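Local atomic coordinates of transcriptional regulator, LYSR family (Neisseria meningitidis, PDB entry 4AB5), a protein that probably controls transcription of methionine-biosynthesis genes as a MetR-like, DNA-binding LysR-family regulator, of which this chain is the regulatory domain. Residues 91-96 / 171-176. Numbering follows the deposited sequence.
Sequences PLAAKN and VHRQIT
Arg173 reaches from strand 171-189 to the carbonyl of Ala93 and grips it side-on with two nitrogens. Arg173 NH2 lies 2.8 Å from Ala93 O, in the carbonyl plane and on a lone pair, with an N-H...O angle of 156°. Arg173 NE supplies a second hydrogen bond to Ala93 O at 3.1 Å, less straight at 139°, from a position tilted off that plane. Ala93 belongs to a 3-10 turn, 91-94, in the loop that leads from strand 72-86 to strand 97-98 in the LysR substrate-binding domain, which has the periplasmic-binding-protein type of fold. The third guanidinium nitrogen is tied back to its own strand, NH1 of Arg173 bonding to His172 O at 2.8 Å. Because Ala93 O and His172 O both lie close to the guanidinium plane, these bonds should fix the rotation of the flat group. The side chain gets there through a bend at its second torsion (chi2 -67°), which lays Arg173 CD beside Lys95 O at 3.1 Å. Further along, Gln174 N makes a weak hydrogen bond of 3.3 Å to Asn96 O, just before the chain enters strand 97-98, which pairs in parallel with strand 171-189; Gln174 and Thr176 continue that pairing through backbone bonds to Trp98. On its other side, strand 171-189 pairs antiparallel with strand 72-86, where Cys86 touches the side chains of both Ala93 and Val171. The contact thus fastens the loop between two of the strand's sheet neighbours to the strand itself. Apolar packing is slight: Val171 CG2 meets Ala93 CB at 4.0 Å, and the same methyl sits 3.6 Å above the guanidinium plane of Arg173, nearer the periphery of the group than its centre.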
loop_
_atom_site.group_PDB
_atom_site.type_symbol
_atom_site.label_atom_id
_atom_site.label_comp_id
_atom_site.label_asym_id
_atom_site.label_seq_id
_atom_site.Cartn_x
_atom_site.Cartn_y
_atom_site.Cartn_z
ATOM N N PRO B 91 -9.090 -20.481 -16.561
ATOM C CA PRO B 91 -9.412 -20.671 -17.988
ATOM C C PRO B 91 -8.931 -19.569 -18.940
ATOM O O PRO B 91 -8.572 -19.872 -20.079
ATOM C CB PRO B 91 -10.941 -20.760 -17.984
ATOM C CG PRO B 91 -11.265 -21.313 -16.639
ATOM C CD PRO B 91 -10.301 -20.638 -15.727
ATOM N N LEU B 92 -8.898 -18.305 -18.474
ATOM C CA LEU B 92 -8.456 -17.160 -19.280
ATOM C C LEU B 92 -6.983 -17.184 -19.684
ATOM O O LEU B 92 -6.604 -16.466 -20.613
ATOM C CB LEU B 92 -8.825 -15.816 -18.639
ATOM C CG LEU B 92 -10.300 -15.416 -18.650
ATOM C CD1 LEU B 92 -10.525 -14.232 -17.738
ATOM C CD2 LEU B 92 -10.790 -15.098 -20.065
ATOM N N ALA B 93 -6.165 -18.035 -19.037
ATOM C CA ALA B 93 -4.751 -18.190 -19.381
ATOM C C ALA B 93 -4.619 -18.847 -20.765
ATOM O O ALA B 93 -3.589 -18.692 -21.419
ATOM C CB ALA B 93 -4.030 -19.018 -18.325
ATOM N N ALA B 94 -5.683 -19.534 -21.222
ATOM C CA ALA B 94 -5.764 -20.182 -22.529
ATOM C C ALA B 94 -5.868 -19.170 -23.683
ATOM O O ALA B 94 -5.526 -19.508 -24.816
ATOM C CB ALA B 94 -6.953 -21.128 -22.563
ATOM N N LYS B 95 -6.361 -17.946 -23.399
ATOM C CA LYS B 95 -6.504 -16.873 -24.382
ATOM C C LYS B 95 -5.298 -15.942 -24.307
ATOM O O LYS B 95 -4.955 -15.476 -23.221
ATOM C CB LYS B 95 -7.789 -16.063 -24.135
ATOM C CG LYS B 95 -9.084 -16.816 -24.403
ATOM C CD LYS B 95 -10.292 -15.878 -24.525
ATOM C CE LYS B 95 -10.521 -15.402 -25.942
ATOM N NZ LYS B 95 -11.792 -14.648 -26.087
ATOM N N ASN B 96 -4.664 -15.660 -25.458
ATOM C CA ASN B 96 -3.523 -14.735 -25.532
ATOM C C ASN B 96 -3.996 -13.294 -25.366
ATOM O O ASN B 96 -3.315 -12.490 -24.735
ATOM C CB ASN B 96 -2.771 -14.884 -26.861
ATOM C CG ASN B 96 -1.699 -15.960 -26.900
ATOM O OD1 ASN B 96 -1.208 -16.324 -27.973
ATOM N ND2 ASN B 96 -1.276 -16.473 -25.750
ATOM N N VAL B 171 -0.069 -14.950 -14.385
ATOM C CA VAL B 171 0.337 -14.912 -15.788
ATOM C C VAL B 171 -0.260 -13.621 -16.322
ATOM O O VAL B 171 -1.253 -13.139 -15.764
ATOM C CB VAL B 171 -0.052 -16.164 -16.627
ATOM C CG1 VAL B 171 0.664 -17.416 -16.128
ATOM C CG2 VAL B 171 -1.558 -16.387 -16.676
ATOM N N HIS B 172 0.358 -13.022 -17.338
ATOM C CA HIS B 172 -0.174 -11.778 -17.883
ATOM C C HIS B 172 -0.653 -11.959 -19.298
ATOM O O HIS B 172 -0.080 -12.762 -20.049
ATOM C CB HIS B 172 0.792 -10.589 -17.711
ATOM C CG HIS B 172 1.932 -10.567 -18.676
ATOM N ND1 HIS B 172 1.973 -9.654 -19.721
ATOM C CD2 HIS B 172 3.050 -11.330 -18.715
ATOM C CE1 HIS B 172 3.103 -9.901 -20.363
ATOM N NE2 HIS B 172 3.791 -10.892 -19.786
ATOM N N ARG B 173 -1.745 -11.258 -19.645
ATOM C CA ARG B 173 -2.362 -11.329 -20.970
ATOM C C ARG B 173 -2.734 -9.952 -21.483
ATOM O O ARG B 173 -3.030 -9.047 -20.698
ATOM C CB ARG B 173 -3.605 -12.249 -20.973
ATOM C CG ARG B 173 -3.354 -13.704 -20.564
ATOM C CD ARG B 173 -2.503 -14.434 -21.575
ATOM N NE ARG B 173 -2.344 -15.850 -21.265
ATOM C CZ ARG B 173 -1.283 -16.371 -20.659
ATOM N NH1 ARG B 173 -0.293 -15.588 -20.250
ATOM N NH2 ARG B 173 -1.206 -17.678 -20.453
ATOM N N GLN B 174 -2.745 -9.813 -22.817
ATOM C CA GLN B 174 -3.093 -8.576 -23.496
ATOM C C GLN B 174 -4.589 -8.287 -23.361
ATOM O O GLN B 174 -5.409 -9.169 -23.610
ATOM C CB GLN B 174 -2.671 -8.657 -24.963
ATOM C CG GLN B 174 -2.929 -7.384 -25.738
ATOM C CD GLN B 174 -2.243 -7.400 -27.065
ATOM O OE1 GLN B 174 -2.593 -8.143 -27.979
ATOM N NE2 GLN B 174 -1.260 -6.547 -27.195
ATOM N N ILE B 175 -4.934 -7.059 -22.955
ATOM C CA ILE B 175 -6.324 -6.624 -22.829
ATOM C C ILE B 175 -6.680 -5.959 -24.154
ATOM O O ILE B 175 -6.185 -4.861 -24.422
ATOM C CB ILE B 175 -6.545 -5.656 -21.628
ATOM C CG1 ILE B 175 -6.328 -6.367 -20.288
ATOM C CG2 ILE B 175 -7.944 -4.995 -21.696
ATOM C CD1 ILE B 175 -6.161 -5.423 -19.105
ATOM N N THR B 176 -7.527 -6.623 -24.984
ATOM C CA THR B 176 -7.991 -6.093 -26.278
ATOM C C THR B 176 -6.956 -6.276 -27.411
ATOM O O THR B 176 -5.750 -6.326 -27.144
ATOM C CB THR B 176 -8.622 -4.679 -26.068
ATOM O OG1 THR B 176 -10.029 -4.806 -25.894
ATOM C CG2 THR B 176 -8.252 -3.650 -27.129
#